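Eukaryotic translation initiation factor 2A (Schizosaccharomyces pombe, PDB 3WJ9) probably directs initiator methionyl-tRNA to 40S ribosomal subunits in a codon-dependent manner during early translation of a small number of specific mRNAs. Local coordinates at residues T55-N60 with T69-A74; G85-T90 with M106-T111; P28-I33 with F49-A54. All coordinates share one frame; numbering follows the deposited sequence.

How the contacts relate
All three contacts lie on the same side of the beta-propeller formed by this chain, the N-terminal part of a longer protein. Along the chain contact 3 comes first, then contact 1, then contact 2. Contacts 3 and 1, with centres about 9 Å apart, share the four-stranded blade 37-71: contact 3 lays a loop on strand 48-53, and contact 1 pairs the next two strands, 57-61 and 67-71. Contact 2, centred about 11 Å from contact 1 and 16 Å from contact 3, joins the middle strands of the following blade, 76-120. The two blades abut through Leu-71, Leu-88 and Trp-109, while the loop of contact 3 packs on the first blade.

Contact 1 (T55-N60 with T69-A74); sequences TQVVIN and TQLPAA
Thr-69 pairs with Ile-59 where strands 57-61 and 67-71 form the outer antiparallel hairpin of a propeller blade. Ile-59 N bonds to Thr-69 O (3.2 Å), while the return bond from Thr-69 N is weak. Their side chains lie alongside, pointing the same way, with Ile-59 CD1 3.9 Å from Thr-69 CB. The beta-branched pair suits extended backbone. The threonine hydroxyl lies beside the carbonyl of Thr-111 in the next blade, a probable hydrogen bond modelled too short for its length to be trusted.

Gln-70, opposite Val-58 in a non-hydrogen-bonded pair, uses the other face. Its CG stands anti to the backbone N (chi1 -177°), and a bend at chi2 (52°) folds the amide back over the strands. OE1 comes 3.3 Å from Val-58 CG2 and accepts a hydrogen bond from Lys-67 NZ; NE2 reaches Leu-71 O only weakly. The extended side chain of Gln-56 crosses that of Gln-70 at about a right angle.

Leu-71 and Val-57 form the next hydrogen-bonded pair: Val-57 N to Leu-71 O and Leu-71 N to Val-57 O both measure 3.0 Å. Their CB atoms are 4.0 Å apart.

At Pro-72 the chain leaves the sheet through an inverse gamma turn, with a weak bond from Ala-73 N to Leu-71 O. Ala-73, small enough to tuck in after this turn, sets CB against Val-57 CG2 at 3.7 Å. Ala-74 offers only its methyl near Thr-55 O.

Leu-71 O thus takes Val-57 N and, weakly, Gln-70 NE2 and Ala-73 N, so three N-H groups gather at one carbonyl where the strand ends. Val-57, Ile-59 and Leu-71 make the face they share with Thr-69 largely apolar, and Leu-71 carries it onto Trp-109 of the following blade.

Contact 2 (G85-T90 with M106-T111); sequences GKYLST and MKVWNT
Leu-88 and Trp-109 pair in an antiparallel beta contact between the two middle strands of a propeller blade, within WD repeat 1. Two backbone bonds join them, Leu-88 N to Trp-109 O (3.0 Å) and Trp-109 N to Leu-88 O (2.9 Å). Two residues on, Thr-90 N reaches Lys-107 O at 3.2 Å.

The indole carries the side-chain chemistry. With CG beside its own backbone N, chi1 -45° turns the CD1-NE1 edge of Trp-109 toward the other strand, with Leu-88 O and Thr-90 OG1 in the ring plane. NE1 gives Thr-90 OG1 a nearly straight bond (2.7 Å, 167°). Lys-107 CB lies over the rim of one indole face, while Leu-71 of the preceding blade also packs on the ring.

On the reverse face Val-108 sets CG1 4.0 Å from Tyr-87 CB and CG2 near Ser-89, whose hydroxyl is bonded to Asn-129. At the far end Thr-111 OG1 donates to Gly-85 O (2.9 Å) on a lone pair, a side-chain bond between the loop residues flanking the paired strands.

As in the Ser/Thr-Trp pair of WD40 blades, the threonine hydroxyl satisfies the buried indole N-H, fixing the ring's rotation with its apolar surface against Leu-71 of the preceding blade.

Contact 3 (P28-I33 with F49-A54); sequences PKFEAI and FAYATA
Ile-33 and Tyr-51 make the dense part of this contact, in which the loop between strands 15-19 and 37-42 lies on the side chains of strand 48-53. The isoleucine approaches the ring at its edge, CG1 3.4 Å from Tyr-51 CE2. Tyr-51 stands with CG between its backbone N and carbonyl carbon (chi1 64°), which lifts the ring off the strand and carries its hydroxyl to the loop backbone. There OH is 3.1 Å from Ile-33 N, but the angle is too poor for a hydrogen bond. Ala-32, small, lets the loop run close past the phenol.

Farther along the strand the end of the same isoleucine, CD1, rests against both branches of Thr-53, OG1 at 3.4 Å and CG2. That OG1 is bonded to Gln-56 O, so its polar need is met beside an apolar neighbour. Val-58 of strand 57-61 packs on both Ile-33 and Tyr-51.

Toward the start of the loop the fit is slacker. Phe-30 and Phe-49 cross at about a right angle and meet by single ring atoms, CE1 to CE2 at 4.1 Å; the Phe-30 CE1 to Tyr-51 CE1 approach, 4.3 Å, is no closer. Phe-30 remains partly exposed, and Glu-31, exposed, starts away from the strand, as suits a carboxylate.

Since the two segments share no hydrogen bonds, apolar and aromatic packing holds the loop on this face, with Tyr-51 OH lying among backbone atoms of Ala-32 and Ile-33.

Contact 1 (T55-N60 with T69-A74)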
loop_
_atom_site.group_PDB
_atom_site.type_symbol
_atom_site.label_atom_id
_atom_site.label_comp_id
_atom_site.label_asym_id
_atom_site.label_seq_id
_atom_site.Cartn_x
_atom_site.Cartn_y
_atom_site.Cartn_z
ATOM N N THR A 55 10.745 -22.655 -4.409
ATOM C CA THR A 55 10.908 -23.177 -5.759
ATOM C C THR A 55 10.176 -22.349 -6.813
ATOM O O THR A 55 10.742 -22.025 -7.857
ATOM C CB THR A 55 10.415 -24.638 -5.846
ATOM O OG1 THR A 55 11.046 -25.418 -4.824
ATOM C CG2 THR A 55 10.742 -25.242 -7.200
ATOM N N GLN A 56 8.918 -22.014 -6.538
ATOM C CA GLN A 56 8.023 -21.459 -7.553
ATOM C C GLN A 56 7.106 -20.344 -7.040
ATOM O O GLN A 56 7.176 -19.947 -5.875
ATOM C CB GLN A 56 7.169 -22.587 -8.144
ATOM C CG GLN A 56 7.962 -23.714 -8.782
ATOM C CD GLN A 56 7.146 -24.967 -9.041
ATOM O OE1 GLN A 56 5.924 -24.965 -8.921
ATOM N NE2 GLN A 56 7.832 -26.058 -9.376
ATOM N N VAL A 57 6.262 -19.829 -7.932
ATOM C CA VAL A 57 5.223 -18.867 -7.570
ATOM C C VAL A 57 3.915 -19.252 -8.259
ATOM O O VAL A 57 3.877 -19.423 -9.477
ATOM C CB VAL A 57 5.600 -17.420 -7.958
ATOM C CG1 VAL A 57 4.415 -16.487 -7.750
ATOM C CG2 VAL A 57 6.797 -16.944 -7.154
ATOM N N VAL A 58 2.844 -19.386 -7.483
ATOM C CA VAL A 58 1.575 -19.867 -8.023
ATOM C C VAL A 58 0.477 -18.808 -7.988
ATOM O O VAL A 58 0.263 -18.149 -6.972
ATOM C CB VAL A 58 1.096 -21.123 -7.266
ATOM C CG1 VAL A 58 -0.391 -21.355 -7.476
ATOM C CG2 VAL A 58 1.883 -22.332 -7.721
ATOM N N ILE A 59 -0.210 -18.652 -9.116
ATOM C CA ILE A 59 -1.325 -17.722 -9.226
ATOM C C ILE A 59 -2.649 -18.481 -9.323
ATOM O O ILE A 59 -2.848 -19.288 -10.234
ATOM C CB ILE A 59 -1.170 -16.806 -10.450
ATOM C CG1 ILE A 59 0.196 -16.116 -10.419
ATOM C CG2 ILE A 59 -2.296 -15.789 -10.498
ATOM C CD1 ILE A 59 0.420 -15.145 -11.559
ATOM N N ASN A 60 -3.553 -18.216 -8.384
ATOM C CA ASN A 60 -4.832 -18.914 -8.329
ATOM C C ASN A 60 -6.019 -18.017 -8.674
ATOM O O ASN A 60 -5.890 -16.794 -8.736
ATOM C CB ASN A 60 -5.044 -19.519 -6.939
ATOM C CG ASN A 60 -3.956 -20.501 -6.556
ATOM O OD1 ASN A 60 -2.932 -20.121 -5.990
ATOM N ND2 ASN A 60 -4.176 -21.775 -6.858
ATOM N N THR A 69 -1.478 -20.064 -13.145
ATOM C CA THR A 69 -0.190 -19.751 -13.748
ATOM C C THR A 69 0.975 -20.236 -12.897
ATOM O O THR A 69 0.887 -20.267 -11.668
ATOM C CB THR A 69 -0.051 -18.232 -13.972
ATOM O OG1 THR A 69 -1.197 -17.749 -14.684
ATOM C CG2 THR A 69 1.214 -17.899 -14.762
ATOM N N GLN A 70 2.065 -20.617 -13.556
ATOM C CA GLN A 70 3.274 -21.012 -12.852
ATOM C C GLN A 70 4.470 -20.149 -13.247
ATOM O O GLN A 70 4.818 -20.049 -14.423
ATOM C CB GLN A 70 3.588 -22.483 -13.114
ATOM C CG GLN A 70 4.788 -22.972 -12.343
ATOM C CD GLN A 70 4.658 -22.665 -10.867
ATOM O OE1 GLN A 70 3.941 -23.349 -10.140
ATOM N NE2 GLN A 70 5.348 -21.625 -10.419
ATOM N N LEU A 71 5.098 -19.528 -12.253
ATOM C CA LEU A 71 6.289 -18.719 -12.478
ATOM C C LEU A 71 7.516 -19.342 -11.824
ATOM O O LEU A 71 7.520 -19.598 -10.618
ATOM C CB LEU A 71 6.079 -17.303 -11.944
ATOM C CG LEU A 71 4.740 -16.650 -12.288
ATOM C CD1 LEU A 71 4.665 -15.248 -11.709
ATOM C CD2 LEU A 71 4.528 -16.630 -13.792
ATOM N N PRO A 72 8.571 -19.581 -12.618
ATOM C CA PRO A 72 9.824 -20.133 -12.095
ATOM C C PRO A 72 10.628 -19.097 -11.315
ATOM O O PRO A 72 11.813 -18.905 -11.585
ATOM C CB PRO A 72 10.569 -20.567 -13.360
ATOM C CG PRO A 72 10.066 -19.650 -14.415
ATOM C CD PRO A 72 8.625 -19.362 -14.074
ATOM N N ALA A 73 9.978 -18.442 -10.357
ATOM C CA ALA A 73 10.625 -17.433 -9.530
ATOM C C ALA A 73 11.062 -18.016 -8.190
ATOM O O ALA A 73 10.230 -18.369 -7.352
ATOM C CB ALA A 73 9.694 -16.252 -9.316
ATOM N N ALA A 74 12.372 -18.110 -7.997
ATOM C CA ALA A 74 12.932 -18.664 -6.770
ATOM C C ALA A 74 13.531 -17.573 -5.890
ATOM O O ALA A 74 13.830 -16.478 -6.367
ATOM C CB ALA A 74 13.983 -19.710 -7.098
#

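Contact 2 (G85-T90 with M106-T111)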
loop_
_atom_site.group_PDB
_atom_site.type_symbol
_atom_site.label_atom_id
_atom_site.label_comp_id
_atom_site.label_asym_id
_atom_site.label_seq_id
_atom_site.Cartn_x
_atom_site.Cartn_y
_atom_site.Cartn_z
ATOM N N GLY A 85 -3.895 -6.434 -12.605
ATOM C CA GLY A 85 -3.419 -7.779 -12.342
ATOM C C GLY A 85 -2.938 -8.540 -13.562
ATOM O O GLY A 85 -2.836 -9.764 -13.531
ATOM N N LYS A 86 -2.644 -7.819 -14.638
ATOM C CA LYS A 86 -2.139 -8.451 -15.851
ATOM C C LYS A 86 -0.625 -8.612 -15.788
ATOM O O LYS A 86 -0.022 -9.240 -16.659
ATOM C CB LYS A 86 -2.535 -7.646 -17.089
ATOM C CG LYS A 86 -4.006 -7.752 -17.454
ATOM C CD LYS A 86 -4.330 -6.907 -18.674
ATOM C CE LYS A 86 -5.768 -7.109 -19.120
ATOM N NZ LYS A 86 -5.999 -8.498 -19.602
ATOM N N TYR A 87 -0.015 -8.041 -14.756
ATOM C CA TYR A 87 1.420 -8.187 -14.549
ATOM C C TYR A 87 1.747 -8.370 -13.070
ATOM O O TYR A 87 1.103 -7.782 -12.199
ATOM C CB TYR A 87 2.172 -6.980 -15.114
ATOM C CG TYR A 87 1.901 -6.725 -16.578
ATOM C CD1 TYR A 87 2.524 -7.479 -17.564
ATOM C CD2 TYR A 87 1.015 -5.733 -16.974
ATOM C CE1 TYR A 87 2.274 -7.248 -18.905
ATOM C CE2 TYR A 87 0.759 -5.495 -18.311
ATOM C CZ TYR A 87 1.391 -6.254 -19.273
ATOM O OH TYR A 87 1.136 -6.016 -20.604
ATOM N N LEU A 88 2.753 -9.196 -12.799
ATOM C CA LEU A 88 3.186 -9.472 -11.436
ATOM C C LEU A 88 4.706 -9.363 -11.349
ATOM O O LEU A 88 5.423 -9.983 -12.130
ATOM C CB LEU A 88 2.715 -10.860 -10.992
ATOM C CG LEU A 88 3.084 -11.338 -9.583
ATOM C CD1 LEU A 88 2.193 -10.687 -8.538
ATOM C CD2 LEU A 88 2.995 -12.852 -9.486
ATOM N N SER A 89 5.190 -8.566 -10.401
ATOM C CA SER A 89 6.626 -8.359 -10.233
ATOM C C SER A 89 7.169 -9.156 -9.049
ATOM O O SER A 89 6.507 -9.281 -8.020
ATOM C CB SER A 89 6.934 -6.868 -10.054
ATOM O OG SER A 89 6.518 -6.120 -11.184
ATOM N N THR A 90 8.377 -9.692 -9.204
ATOM C CA THR A 90 8.983 -10.533 -8.175
ATOM C C THR A 90 10.394 -10.080 -7.804
ATOM O O THR A 90 11.312 -10.192 -8.607
ATOM C CB THR A 90 9.055 -12.009 -8.625
ATOM O OG1 THR A 90 9.866 -12.112 -9.801
ATOM C CG2 THR A 90 7.666 -12.551 -8.921
HETATM N N MSE A 106 14.791 -8.579 -9.986
HETATM C CA MSE A 106 13.347 -8.466 -10.171
HETATM C C MSE A 106 12.935 -8.547 -11.628
HETATM O O MSE A 106 13.536 -7.876 -12.491
HETATM C CB MSE A 106 12.839 -7.191 -9.487
HETATM C CG MSE A 106 12.697 -5.982 -10.404
HETATM SE SE MSE A 106 10.819 -5.823 -10.973
HETATM C CE MSE A 106 10.718 -3.861 -11.081
ATOM N N LYS A 107 11.922 -9.365 -11.909
ATOM C CA LYS A 107 11.453 -9.634 -13.238
ATOM C C LYS A 107 9.976 -9.281 -13.254
ATOM O O LYS A 107 9.335 -9.241 -12.203
ATOM C CB LYS A 107 11.703 -11.099 -13.586
ATOM C CG LYS A 107 13.096 -11.577 -13.181
ATOM C CD LYS A 107 13.237 -13.085 -13.237
ATOM C CE LYS A 107 14.421 -13.550 -12.403
ATOM N NZ LYS A 107 15.705 -12.947 -12.860
ATOM N N VAL A 108 9.438 -8.992 -14.429
ATOM C CA VAL A 108 8.009 -8.753 -14.540
ATOM C C VAL A 108 7.416 -9.935 -15.292
ATOM O O VAL A 108 8.008 -10.423 -16.252
ATOM C CB VAL A 108 7.695 -7.425 -15.255
ATOM C CG1 VAL A 108 6.196 -7.157 -15.257
ATOM C CG2 VAL A 108 8.434 -6.278 -14.588
ATOM N N TRP A 109 6.263 -10.413 -14.841
ATOM C CA TRP A 109 5.664 -11.603 -15.432
ATOM C C TRP A 109 4.249 -11.337 -15.933
ATOM O O TRP A 109 3.545 -10.473 -15.412
ATOM C CB TRP A 109 5.641 -12.756 -14.419
ATOM C CG TRP A 109 6.926 -12.959 -13.653
ATOM C CD1 TRP A 109 7.342 -12.262 -12.556
ATOM C CD2 TRP A 109 7.938 -13.943 -13.910
ATOM N NE1 TRP A 109 8.556 -12.738 -12.124
ATOM C CE2 TRP A 109 8.942 -13.770 -12.935
ATOM C CE3 TRP A 109 8.096 -14.946 -14.870
ATOM C CZ2 TRP A 109 10.086 -14.564 -12.896
ATOM C CZ3 TRP A 109 9.235 -15.733 -14.828
ATOM C CH2 TRP A 109 10.214 -15.536 -13.848
ATOM N N ASN A 110 3.843 -12.086 -16.951
ATOM C CA ASN A 110 2.460 -12.083 -17.404
ATOM C C ASN A 110 1.678 -13.108 -16.592
ATOM O O ASN A 110 2.217 -14.146 -16.206
ATOM C CB ASN A 110 2.382 -12.386 -18.903
ATOM C CG ASN A 110 0.982 -12.210 -19.473
ATOM O OD1 ASN A 110 -0.005 -12.666 -18.895
ATOM N ND2 ASN A 110 0.895 -11.551 -20.623
ATOM N N THR A 111 0.409 -12.816 -16.331
ATOM C CA THR A 111 -0.394 -13.655 -15.449
ATOM C C THR A 111 -1.292 -14.640 -16.201
ATOM O O THR A 111 -1.715 -15.647 -15.634
ATOM C CB THR A 111 -1.270 -12.796 -14.512
ATOM O OG1 THR A 111 -2.198 -12.028 -15.286
ATOM C CG2 THR A 111 -0.401 -11.856 -13.684
#

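Contact 3 (P28-I33 with F49-A54)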
loop_
_atom_site.group_PDB
_atom_site.type_symbol
_atom_site.label_atom_id
_atom_site.label_comp_id
_atom_site.label_asym_id
_atom_site.label_seq_id
_atom_site.Cartn_x
_atom_site.Cartn_y
_atom_site.Cartn_z
ATOM N N PRO A 28 -12.865 -24.760 -3.451
ATOM C CA PRO A 28 -12.623 -26.195 -3.670
ATOM C C PRO A 28 -11.345 -26.553 -4.430
ATOM O O PRO A 28 -10.709 -27.553 -4.097
ATOM C CB PRO A 28 -13.853 -26.635 -4.479
ATOM C CG PRO A 28 -14.421 -25.375 -5.046
ATOM C CD PRO A 28 -14.170 -24.348 -3.994
ATOM N N LYS A 29 -10.973 -25.756 -5.427
ATOM C CA LYS A 29 -9.846 -26.102 -6.289
ATOM C C LYS A 29 -8.509 -25.578 -5.771
ATOM O O LYS A 29 -7.553 -25.467 -6.535
ATOM C CB LYS A 29 -10.081 -25.569 -7.705
ATOM C CG LYS A 29 -11.374 -26.035 -8.346
ATOM C CD LYS A 29 -11.353 -27.528 -8.609
ATOM C CE LYS A 29 -12.627 -27.974 -9.304
ATOM N NZ LYS A 29 -12.627 -29.435 -9.584
ATOM N N PHE A 30 -8.433 -25.266 -4.482
ATOM C CA PHE A 30 -7.217 -24.662 -3.938
ATOM C C PHE A 30 -6.345 -25.614 -3.126
ATOM O O PHE A 30 -6.825 -26.330 -2.246
ATOM C CB PHE A 30 -7.560 -23.451 -3.067
ATOM C CG PHE A 30 -6.353 -22.794 -2.453
ATOM C CD1 PHE A 30 -5.554 -21.945 -3.199
ATOM C CD2 PHE A 30 -6.010 -23.038 -1.132
ATOM C CE1 PHE A 30 -4.440 -21.346 -2.638
ATOM C CE2 PHE A 30 -4.899 -22.444 -0.568
ATOM C CZ PHE A 30 -4.113 -21.596 -1.319
ATOM N N GLU A 31 -5.052 -25.595 -3.433
ATOM C CA GLU A 31 -4.032 -26.259 -2.628
ATOM C C GLU A 31 -2.667 -25.630 -2.924
ATOM O O GLU A 31 -2.410 -25.198 -4.048
ATOM C CB GLU A 31 -4.010 -27.767 -2.898
ATOM C CG GLU A 31 -2.878 -28.503 -2.196
ATOM C CD GLU A 31 -2.944 -30.002 -2.386
ATOM O OE1 GLU A 31 -2.089 -30.543 -3.117
ATOM O OE2 GLU A 31 -3.841 -30.638 -1.796
ATOM N N ALA A 32 -1.805 -25.571 -1.911
ATOM C CA ALA A 32 -0.506 -24.912 -2.030
ATOM C C ALA A 32 0.565 -25.804 -2.664
ATOM O O ALA A 32 0.298 -26.949 -3.026
ATOM C CB ALA A 32 -0.041 -24.432 -0.664
ATOM N N ILE A 33 1.777 -25.266 -2.793
ATOM C CA ILE A 33 2.907 -26.004 -3.357
ATOM C C ILE A 33 3.552 -26.892 -2.292
ATOM O O ILE A 33 3.363 -26.669 -1.095
ATOM C CB ILE A 33 3.988 -25.047 -3.946
ATOM C CG1 ILE A 33 3.356 -23.951 -4.798
ATOM C CG2 ILE A 33 4.998 -25.796 -4.806
ATOM C CD1 ILE A 33 4.371 -22.960 -5.333
ATOM N N PHE A 49 -4.787 -14.431 -6.802
ATOM C CA PHE A 49 -4.036 -14.667 -5.574
ATOM C C PHE A 49 -2.678 -15.287 -5.886
ATOM O O PHE A 49 -2.592 -16.281 -6.606
ATOM C CB PHE A 49 -4.826 -15.572 -4.622
ATOM C CG PHE A 49 -4.051 -16.007 -3.410
ATOM C CD1 PHE A 49 -3.904 -15.160 -2.324
ATOM C CD2 PHE A 49 -3.476 -17.267 -3.352
ATOM C CE1 PHE A 49 -3.192 -15.557 -1.208
ATOM C CE2 PHE A 49 -2.765 -17.671 -2.240
ATOM C CZ PHE A 49 -2.622 -16.814 -1.165
ATOM N N ALA A 50 -1.618 -14.696 -5.343
ATOM C CA ALA A 50 -0.268 -15.195 -5.571
ATOM C C ALA A 50 0.442 -15.470 -4.254
ATOM O O ALA A 50 0.355 -14.676 -3.321
ATOM C CB ALA A 50 0.534 -14.203 -6.399
ATOM N N TYR A 51 1.144 -16.594 -4.179
ATOM C CA TYR A 51 1.966 -16.881 -3.013
ATOM C C TYR A 51 3.329 -17.404 -3.436
ATOM O O TYR A 51 3.457 -18.099 -4.444
ATOM C CB TYR A 51 1.270 -17.875 -2.084
ATOM C CG TYR A 51 1.036 -19.241 -2.683
ATOM C CD1 TYR A 51 -0.140 -19.527 -3.362
ATOM C CD2 TYR A 51 1.982 -20.248 -2.558
ATOM C CE1 TYR A 51 -0.362 -20.771 -3.910
ATOM C CE2 TYR A 51 1.768 -21.495 -3.102
ATOM C CZ TYR A 51 0.594 -21.752 -3.778
ATOM O OH TYR A 51 0.370 -22.994 -4.327
ATOM N N ALA A 52 4.346 -17.060 -2.658
ATOM C CA ALA A 52 5.710 -17.414 -3.002
ATOM C C ALA A 52 6.234 -18.545 -2.135
ATOM O O ALA A 52 6.084 -18.534 -0.914
ATOM C CB ALA A 52 6.611 -16.199 -2.882
ATOM N N THR A 53 6.830 -19.533 -2.790
ATOM C CA THR A 53 7.589 -20.565 -2.109
ATOM C C THR A 53 9.015 -20.493 -2.638
ATOM O O THR A 53 9.297 -19.711 -3.546
ATOM C CB THR A 53 6.997 -21.967 -2.330
ATOM O OG1 THR A 53 7.232 -22.389 -3.679
ATOM C CG2 THR A 53 5.503 -21.976 -2.038
ATOM N N ALA A 54 9.911 -21.296 -2.076
ATOM C CA ALA A 54 11.308 -21.278 -2.492
ATOM C C ALA A 54 11.467 -21.631 -3.968
ATOM O O ALA A 54 12.221 -20.984 -4.693
ATOM C CB ALA A 54 12.124 -22.229 -1.636
#